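Side-chain contacts in GTP cyclohydrolase 1 type 2 homolog (Escherichia coli, Escherichia coli O157:H7, PDB 1NMO), which binds a pair of iron ions and may help protect against radiation damage, possibly by taking part in the degradation of damaged nucleotides: residues I19-Y22 with A23-L27; A44-A47 with L48-A52; L83-L86 with L87-I91; H215-T218 with E219-G222. All coordinates share one frame; numbering follows the deposited sequence.

Interaction 1: I19-Y22 with A23-L27; sequences ISDY and APNGL
The carboxylate oxygen OD2 of Asp21 is gripped by the side-chain amide of Asn25 and by the backbone N of Leu98. Asn25 ND2 lies 2.5 Å from Asp21 OD2, a value so short that the exact length is doubtful, although the N-H points almost straight at the oxygen (170°). The two side chains cross at about a right angle, and their flat ends are turned 56° apart. Asn25 holds CG anti to its carbonyl carbon (chi1 -71°), which carries the amide back toward Asp21.

The other oxygen works locally: Tyr22 N donates at 2.7 Å to the anti lone pair of Asp21 OD1, and His97 ND1 bonds to the same atom. An aspartate suits this place because two oxygens on a short stem can bind several donors at once. Asn25 offers both a donor and an acceptor: its ND2 also reaches a water at 3.2 Å, which donates to Ile19 O at 2.9 Å, while its OD1 accepts from His97 N.

The turn thus lies against the start of helix 98-102, where Pro99 touches both Asp21 and Asn25. From it the chain runs into strand 26-29, whose Gly26 pairs with Gly95 of strand 92-95.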
loop_
_atom_site.group_PDB
_atom_site.type_symbol
_atom_site.label_atom_id
_atom_site.label_comp_id
_atom_site.label_asym_id
_atom_site.label_seq_id
_atom_site.Cartn_x
_atom_site.Cartn_y
_atom_site.Cartn_z
ATOM N N ILE A 19 -28.514 37.780 15.800
ATOM C CA ILE A 19 -28.262 37.002 14.577
ATOM C C ILE A 19 -29.286 35.933 14.225
ATOM O O ILE A 19 -29.561 35.027 15.029
ATOM C CB ILE A 19 -26.844 36.388 14.652
ATOM C CG1 ILE A 19 -25.851 37.537 14.792
ATOM C CG2 ILE A 19 -26.463 35.698 13.345
ATOM C CD1 ILE A 19 -24.606 37.204 15.498
ATOM N N SER A 20 -29.857 36.020 13.019
ATOM C CA SER A 20 -30.874 35.046 12.657
ATOM C C SER A 20 -30.148 33.805 12.156
ATOM O O SER A 20 -29.287 33.892 11.263
ATOM C CB SER A 20 -31.804 35.591 11.573
ATOM O OG SER A 20 -31.327 35.104 10.316
ATOM N N ASP A 21 -30.532 32.656 12.711
ATOM C CA ASP A 21 -29.876 31.394 12.411
ATOM C C ASP A 21 -30.754 30.225 11.877
ATOM O O ASP A 21 -31.987 30.266 11.910
ATOM C CB ASP A 21 -29.198 30.983 13.705
ATOM C CG ASP A 21 -27.850 30.438 13.492
ATOM O OD1 ASP A 21 -27.661 29.689 12.494
ATOM O OD2 ASP A 21 -26.992 30.756 14.354
ATOM N N TYR A 22 -30.095 29.178 11.396
ATOM C CA TYR A 22 -30.765 27.960 10.898
ATOM C C TYR A 22 -31.049 27.055 12.136
ATOM O O TYR A 22 -31.581 25.924 12.009
ATOM C CB TYR A 22 -29.831 27.178 9.954
ATOM C CG TYR A 22 -29.321 27.949 8.790
ATOM C CD1 TYR A 22 -30.112 28.089 7.636
ATOM C CD2 TYR A 22 -28.045 28.581 8.825
ATOM C CE1 TYR A 22 -29.667 28.846 6.520
ATOM C CE2 TYR A 22 -27.576 29.353 7.720
ATOM C CZ TYR A 22 -28.401 29.477 6.573
ATOM O OH TYR A 22 -28.029 30.235 5.480
ATOM N N ALA A 23 -30.642 27.502 13.323
ATOM C CA ALA A 23 -30.899 26.646 14.464
ATOM C C ALA A 23 -30.833 27.423 15.769
ATOM O O ALA A 23 -30.225 28.503 15.862
ATOM C CB ALA A 23 -29.934 25.442 14.462
ATOM N N PRO A 24 -31.513 26.918 16.799
ATOM C CA PRO A 24 -31.396 27.727 18.023
ATOM C C PRO A 24 -29.981 27.841 18.572
ATOM O O PRO A 24 -29.240 26.880 18.573
ATOM C CB PRO A 24 -32.305 27.008 19.015
ATOM C CG PRO A 24 -32.349 25.509 18.456
ATOM C CD PRO A 24 -32.469 25.791 16.958
ATOM N N ASN A 25 -29.613 29.022 19.048
ATOM C CA ASN A 25 -28.313 29.206 19.683
ATOM C C ASN A 25 -28.532 29.299 21.248
ATOM O O ASN A 25 -29.591 29.783 21.724
ATOM C CB ASN A 25 -27.616 30.448 19.088
ATOM C CG ASN A 25 -27.148 30.230 17.671
ATOM O OD1 ASN A 25 -26.360 29.263 17.394
ATOM N ND2 ASN A 25 -27.584 31.147 16.720
ATOM N N GLY A 26 -27.562 28.793 22.036
ATOM C CA GLY A 26 -27.689 28.834 23.492
ATOM C C GLY A 26 -27.808 27.438 24.098
ATOM O O GLY A 26 -27.190 26.484 23.571
ATOM N N LEU A 27 -28.612 27.296 25.169
ATOM C CA LEU A 27 -28.805 25.972 25.836
ATOM C C LEU A 27 -29.654 25.121 24.887
ATOM O O LEU A 27 -30.804 25.484 24.665
ATOM C CB LEU A 27 -29.663 26.127 27.089
ATOM C CG LEU A 27 -29.063 25.521 28.329
ATOM C CD1 LEU A 27 -30.151 25.317 29.336
ATOM C CD2 LEU A 27 -28.344 24.263 28.035
HETATM O O HOH W 1 -29.513 33.526 17.494
#

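Interaction 2: A44-A47 with L48-A52; sequences ASQA and LLDEA
Gln46 folds over Asp50, one helical turn further on, and its NE2 donates to Asp50 OD1 at 3.0 Å. The bond is practically straight and lies in the amide plane of Gln46, but it meets the syn side of the oxygen from 31° out of the carboxylate plane. A bend at chi2 (68°) swings the amide forward along the helix to Asp50; a long, flexible amide suits this span, and NE2 has a second partner in Thr85.

Ser45 is the N-cap. Its OG, placed between the backbone N and the carbonyl carbon (chi1 59°), accepts from Leu48 N at 3.3 Å and so serves an amide of the first turn. Gln46 N is taken by Glu205 of a neighbouring subunit, so the helix start is finished at a subunit interface. Regular helical bonds follow, among them Leu49 N to Ser45 O at 3.1 Å.

Leucines and alanine suit the inner face: Leu48 and Ala52 rest on Val39 and Val60, whereas Glu51 forms a salt bridge with Arg54. Helix 46-54 is the connection of a beta-alpha-beta unit between parallel neighbours, strands 37-41 and 59-62, with Leu49 meeting helix 78-88 beside it.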
loop_
_atom_site.group_PDB
_atom_site.type_symbol
_atom_site.label_atom_id
_atom_site.label_comp_id
_atom_site.label_asym_id
_atom_site.label_seq_id
_atom_site.Cartn_x
_atom_site.Cartn_y
_atom_site.Cartn_z
ATOM N N ALA A 44 -21.539 18.130 18.249
ATOM C CA ALA A 44 -22.012 17.260 19.326
ATOM C C ALA A 44 -22.279 15.815 18.843
ATOM O O ALA A 44 -23.389 15.325 18.943
ATOM C CB ALA A 44 -23.312 17.875 19.960
ATOM N N SER A 45 -21.249 15.161 18.318
ATOM C CA SER A 45 -21.336 13.808 17.844
ATOM C C SER A 45 -21.357 12.850 19.019
ATOM O O SER A 45 -21.019 13.212 20.128
ATOM C CB SER A 45 -20.085 13.487 17.011
ATOM O OG SER A 45 -18.945 13.694 17.893
ATOM N N GLN A 46 -21.737 11.596 18.770
ATOM C CA GLN A 46 -21.738 10.627 19.855
ATOM C C GLN A 46 -20.334 10.556 20.432
ATOM O O GLN A 46 -20.165 10.387 21.632
ATOM C CB GLN A 46 -22.032 9.248 19.302
ATOM C CG GLN A 46 -22.248 8.206 20.432
ATOM C CD GLN A 46 -23.519 8.533 21.148
ATOM O OE1 GLN A 46 -24.560 8.723 20.473
ATOM N NE2 GLN A 46 -23.481 8.630 22.490
ATOM N N ALA A 47 -19.303 10.664 19.584
ATOM C CA ALA A 47 -17.929 10.544 20.066
ATOM C C ALA A 47 -17.543 11.604 21.079
ATOM O O ALA A 47 -16.848 11.295 22.021
ATOM C CB ALA A 47 -16.938 10.528 18.870
ATOM N N LEU A 48 -18.003 12.831 20.934
ATOM C CA LEU A 48 -17.694 13.934 21.899
ATOM C C LEU A 48 -18.464 13.680 23.138
ATOM O O LEU A 48 -18.017 13.872 24.285
ATOM C CB LEU A 48 -18.214 15.288 21.415
ATOM C CG LEU A 48 -17.445 16.585 21.357
ATOM C CD1 LEU A 48 -18.303 17.819 21.740
ATOM C CD2 LEU A 48 -16.200 16.442 22.146
ATOM N N LEU A 49 -19.699 13.295 22.933
ATOM C CA LEU A 49 -20.585 13.031 24.088
ATOM C C LEU A 49 -20.037 11.888 24.932
ATOM O O LEU A 49 -20.137 11.867 26.152
ATOM C CB LEU A 49 -21.920 12.691 23.503
ATOM C CG LEU A 49 -23.036 13.721 23.528
ATOM C CD1 LEU A 49 -22.604 15.108 23.505
ATOM C CD2 LEU A 49 -24.004 13.364 22.481
ATOM N N ASP A 50 -19.473 10.886 24.297
ATOM C CA ASP A 50 -18.926 9.825 25.123
ATOM C C ASP A 50 -17.692 10.424 25.862
ATOM O O ASP A 50 -17.400 10.093 27.021
ATOM C CB ASP A 50 -18.500 8.615 24.264
ATOM C CG ASP A 50 -19.664 7.992 23.480
ATOM O OD1 ASP A 50 -20.862 8.099 23.915
ATOM O OD2 ASP A 50 -19.360 7.348 22.452
ATOM N N GLU A 51 -16.926 11.275 25.202
ATOM C CA GLU A 51 -15.785 11.804 25.932
ATOM C C GLU A 51 -16.262 12.664 27.067
ATOM O O GLU A 51 -15.576 12.693 28.100
ATOM C CB GLU A 51 -14.859 12.629 25.079
ATOM C CG GLU A 51 -13.792 11.800 24.377
ATOM C CD GLU A 51 -12.745 11.226 25.334
ATOM O OE1 GLU A 51 -11.986 11.987 25.946
ATOM O OE2 GLU A 51 -12.682 9.994 25.481
ATOM N N ALA A 52 -17.389 13.376 26.918
ATOM C CA ALA A 52 -17.864 14.204 28.026
ATOM C C ALA A 52 -18.357 13.390 29.206
ATOM O O ALA A 52 -18.366 13.849 30.364
ATOM C CB ALA A 52 -18.990 15.075 27.584
#

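Interaction 3: L83-L86 with L87-I91; sequences LKTL and LANDI
Leu87 N donates to Leu83 O at 2.7 Å and Ala88 N to Lys84 O at 2.8 Å, the last ordinary helical bonds of this stretch. After them the pattern changes. Thr85 O receives the side chain of Asn89 instead of its amide N: Asn89 ND2 donates at 2.8 Å, on a lone pair in the carbonyl plane, though the N-H is bent (137°). With CG beside its own backbone N (chi1 -68°), the asparagine amide is turned back over the final turn, a task for which its short, polar side chain is well suited.

Leu86 O is shared by two backbone donors that approach from opposite faces of its plane. Asn89 N lies 3.2 Å from Leu86 O and stands well above that plane, whereas Ile91 N, at 2.9 Å from Leu86 O, comes in closer to it.

Around this polar core the leucines pack. Leu86 CD2 meets Ile91 CG2 at 3.8 Å, the two side chains crossing at about a right angle, and Leu83 CB touches Leu87 CD1 at 4.0 Å. Branched apolar side chains fit here because Leu86 also touches Tyr66, Ile91 reaches Val53 of helix 46-54, and Leu83 and Leu87 lie on Val29.

The whole is a Schellman motif. Asp90, with positive phi (55°), is the C-prime residue; its N bonds to Leu87 O at 3.1 Å, and the Leu86-Ile91 contact supplies the apolar pairing across the motif. It ends helix 78-88 and turns the chain into strand 92-95 of a beta-alpha-beta unit.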
loop_
_atom_site.group_PDB
_atom_site.type_symbol
_atom_site.label_atom_id
_atom_site.label_comp_id
_atom_site.label_asym_id
_atom_site.label_seq_id
_atom_site.Cartn_x
_atom_site.Cartn_y
_atom_site.Cartn_z
ATOM N N LEU A 83 -29.223 12.000 22.627
ATOM C CA LEU A 83 -30.049 12.640 23.616
ATOM C C LEU A 83 -30.162 11.745 24.865
ATOM O O LEU A 83 -30.353 12.265 25.998
ATOM C CB LEU A 83 -31.442 12.944 23.015
ATOM C CG LEU A 83 -31.444 13.995 21.933
ATOM C CD1 LEU A 83 -32.779 14.136 21.285
ATOM C CD2 LEU A 83 -30.987 15.272 22.569
ATOM N N LYS A 84 -30.065 10.421 24.703
ATOM C CA LYS A 84 -30.141 9.586 25.884
ATOM C C LYS A 84 -28.852 9.871 26.590
ATOM O O LYS A 84 -28.820 10.054 27.803
ATOM C CB LYS A 84 -30.105 8.096 25.573
ATOM C CG LYS A 84 -30.207 7.217 26.870
ATOM C CD LYS A 84 -30.161 5.701 26.572
ATOM C CE LYS A 84 -30.173 4.871 27.861
ATOM N NZ LYS A 84 -29.975 3.361 27.572
ATOM N N THR A 85 -27.754 9.904 25.852
ATOM C CA THR A 85 -26.498 10.106 26.548
ATOM C C THR A 85 -26.485 11.438 27.350
ATOM O O THR A 85 -26.004 11.506 28.488
ATOM C CB THR A 85 -25.365 10.113 25.563
ATOM O OG1 THR A 85 -25.279 8.838 24.904
ATOM C CG2 THR A 85 -24.080 10.357 26.328
ATOM N N LEU A 86 -26.996 12.505 26.767
ATOM C CA LEU A 86 -27.026 13.802 27.451
ATOM C C LEU A 86 -28.061 13.776 28.570
ATOM O O LEU A 86 -27.781 14.137 29.745
ATOM C CB LEU A 86 -27.452 14.931 26.445
ATOM C CG LEU A 86 -26.461 15.352 25.340
ATOM C CD1 LEU A 86 -27.121 16.067 24.173
ATOM C CD2 LEU A 86 -25.404 16.213 25.970
ATOM N N LEU A 87 -29.286 13.355 28.235
ATOM C CA LEU A 87 -30.322 13.461 29.256
ATOM C C LEU A 87 -30.116 12.538 30.371
ATOM O O LEU A 87 -30.241 12.958 31.494
ATOM C CB LEU A 87 -31.723 13.247 28.687
ATOM C CG LEU A 87 -32.104 14.395 27.794
ATOM C CD1 LEU A 87 -32.950 13.871 26.656
ATOM C CD2 LEU A 87 -32.893 15.379 28.603
ATOM N N ALA A 88 -29.749 11.291 30.100
ATOM C CA ALA A 88 -29.618 10.385 31.245
ATOM C C ALA A 88 -28.452 10.733 32.170
ATOM O O ALA A 88 -28.397 10.262 33.323
ATOM C CB ALA A 88 -29.494 8.932 30.781
ATOM N N ASN A 89 -27.502 11.550 31.689
ATOM C CA ASN A 89 -26.334 11.897 32.540
ATOM C C ASN A 89 -26.416 13.379 32.983
ATOM O O ASN A 89 -25.479 13.913 33.539
ATOM C CB ASN A 89 -25.042 11.622 31.744
ATOM C CG ASN A 89 -24.832 10.169 31.506
ATOM O OD1 ASN A 89 -24.845 9.412 32.469
ATOM N ND2 ASN A 89 -24.669 9.745 30.255
ATOM N N ASP A 90 -27.552 14.018 32.739
ATOM C CA ASP A 90 -27.799 15.412 33.129
ATOM C C ASP A 90 -26.761 16.344 32.596
ATOM O O ASP A 90 -26.351 17.292 33.273
ATOM C CB ASP A 90 -27.830 15.578 34.625
ATOM C CG ASP A 90 -28.883 14.747 35.267
ATOM O OD1 ASP A 90 -30.055 14.866 34.834
ATOM O OD2 ASP A 90 -28.519 13.968 36.217
ATOM N N ILE A 91 -26.316 16.081 31.387
ATOM C CA ILE A 91 -25.315 16.946 30.795
ATOM C C ILE A 91 -26.013 18.052 29.975
ATOM O O ILE A 91 -26.833 17.729 29.132
ATOM C CB ILE A 91 -24.405 16.132 29.862
ATOM C CG1 ILE A 91 -23.562 15.135 30.624
ATOM C CG2 ILE A 91 -23.491 17.036 29.107
ATOM C CD1 ILE A 91 -22.632 14.323 29.716
#

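Interaction 4: H215-T218 with E219-G222; sequences HHAT and ERGG. With FE (Fe (III) ion), chain G; FE (Fe (III) ion), chain H.
Glu219 spans two iron ions and reaches one of them together with His215. Glu219 OE1 and His215 NE2 each bind the first iron at 2.3 Å, and Glu219 OE2 binds the second, also at 2.3 Å. The ring and carboxylate planes are turned 79° apart, and NE2 and OE1 come together because they share the metal, not through a hydrogen bond. A glutamate suits the bridge: its chain is extended beyond CG, and its two oxygens match metals only 3.2 Å apart, iron to iron. His64 completes the protein ligands of the first ion, while His63, Asp101 and a water bind the second. Behind them, His215 ND1 bonds to Glu194, and Glu219 OE2 also bonds to Thr172.

Arg220 turns the other way. Bent at chi3 (-70°), it brings NE (3.1 Å) and NH2 (2.9 Å) side-on to Ala217 O, which lies near the guanidinium plane. An arginine suits this place because its long chain carries several N-H groups in one plane: two take one carbonyl, and NH2 still serves Leu150 O. A water takes the N-H of Arg220 and donates to Ala217 O, which therefore has three donors. The arginine CG passes 3.9 Å from His216 NE2, which is bonded to Asp242.

The segment links the short helix 215-218, which follows strand 209-212, to helix 221-233, where Gly222 N is bonded to Asn108 of helix 108-116.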
loop_
_atom_site.group_PDB
_atom_site.type_symbol
_atom_site.label_atom_id
_atom_site.label_comp_id
_atom_site.label_asym_id
_atom_site.label_seq_id
_atom_site.Cartn_x
_atom_site.Cartn_y
_atom_site.Cartn_z
ATOM N N HIS A 215 -14.103 21.231 6.106
ATOM C CA HIS A 215 -15.128 21.831 6.962
ATOM C C HIS A 215 -14.743 21.817 8.431
ATOM O O HIS A 215 -14.722 22.872 9.147
ATOM C CB HIS A 215 -16.467 21.118 6.828
ATOM C CG HIS A 215 -17.587 21.895 7.433
ATOM N ND1 HIS A 215 -18.777 22.148 6.772
ATOM C CD2 HIS A 215 -17.727 22.422 8.667
ATOM C CE1 HIS A 215 -19.613 22.779 7.582
ATOM N NE2 HIS A 215 -18.995 22.960 8.740
ATOM N N HIS A 216 -14.534 20.603 8.926
ATOM C CA HIS A 216 -14.067 20.466 10.322
ATOM C C HIS A 216 -12.704 21.187 10.580
ATOM O O HIS A 216 -12.519 21.866 11.626
ATOM C CB HIS A 216 -13.862 19.015 10.652
ATOM C CG HIS A 216 -13.289 18.805 12.010
ATOM N ND1 HIS A 216 -14.081 18.585 13.132
ATOM C CD2 HIS A 216 -11.998 18.734 12.425
ATOM C CE1 HIS A 216 -13.295 18.383 14.180
ATOM N NE2 HIS A 216 -12.030 18.465 13.779
ATOM N N ALA A 217 -11.756 21.003 9.655
ATOM C CA ALA A 217 -10.438 21.602 9.730
ATOM C C ALA A 217 -10.487 23.136 9.942
ATOM O O ALA A 217 -9.727 23.683 10.737
ATOM C CB ALA A 217 -9.646 21.236 8.423
ATOM N N THR A 218 -11.431 23.819 9.304
ATOM C CA THR A 218 -11.553 25.249 9.436
ATOM C C THR A 218 -12.454 25.778 10.556
ATOM O O THR A 218 -12.468 27.027 10.817
ATOM C CB THR A 218 -11.985 25.882 8.082
ATOM O OG1 THR A 218 -13.286 25.370 7.691
ATOM C CG2 THR A 218 -10.912 25.507 6.956
ATOM N N GLU A 219 -13.143 24.870 11.277
ATOM C CA GLU A 219 -14.044 25.315 12.337
ATOM C C GLU A 219 -13.691 24.770 13.720
ATOM O O GLU A 219 -14.567 24.410 14.564
ATOM C CB GLU A 219 -15.511 25.045 11.947
ATOM C CG GLU A 219 -15.813 25.868 10.687
ATOM C CD GLU A 219 -17.273 26.001 10.423
ATOM O OE1 GLU A 219 -18.033 25.113 10.932
ATOM O OE2 GLU A 219 -17.660 26.968 9.716
ATOM N N ARG A 220 -12.376 24.658 13.911
ATOM C CA ARG A 220 -11.892 24.316 15.204
ATOM C C ARG A 220 -11.528 25.716 15.802
ATOM O O ARG A 220 -11.672 25.945 16.998
ATOM C CB ARG A 220 -10.649 23.473 15.079
ATOM C CG ARG A 220 -10.891 22.067 14.677
ATOM C CD ARG A 220 -9.528 21.443 14.417
ATOM N NE ARG A 220 -8.935 22.016 13.184
ATOM C CZ ARG A 220 -7.805 21.575 12.631
ATOM N NH1 ARG A 220 -7.129 20.573 13.187
ATOM N NH2 ARG A 220 -7.375 22.116 11.511
ATOM N N GLY A 221 -11.116 26.675 14.969
ATOM C CA GLY A 221 -10.679 27.935 15.585
ATOM C C GLY A 221 -11.566 28.586 16.638
ATOM O O GLY A 221 -11.106 28.873 17.743
ATOM N N GLY A 222 -12.831 28.828 16.279
ATOM C CA GLY A 222 -13.827 29.490 17.139
ATOM C C GLY A 222 -14.166 28.855 18.469
ATOM O O GLY A 222 -14.055 29.478 19.533
HETATM FE FE FE G . -20.050 24.482 10.034
HETATM FE FE FE H . -19.745 27.612 10.398
HETATM O O HOH W 2 -10.131 25.729 12.602
HETATM O O HOH W 3 -19.858 28.756 8.321
#

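How the interactions relate
Interaction 4 supplies ligands to both irons. Measured to the irons, interaction 1 comes nearest of the others: the side chain of Asp21 is about 8 Å from a bound iron and about 7 Å from that of the metal ligand Asp101. In interaction 2 the side chain of Ala44 is about 12 Å from a bound iron. Interaction 3 lies away from the metal site, its nearest atoms about 17 Å from those of interaction 4. Interactions 2 and 3 touch directly, their centres 11 Å apart: Gln46 NE2 and Thr85 OG1, 3.0 Å apart, probably form a hydrogen bond, and Leu49 CD1 packs on Leu86 CD2 at 3.9 Å, joining adjacent helices.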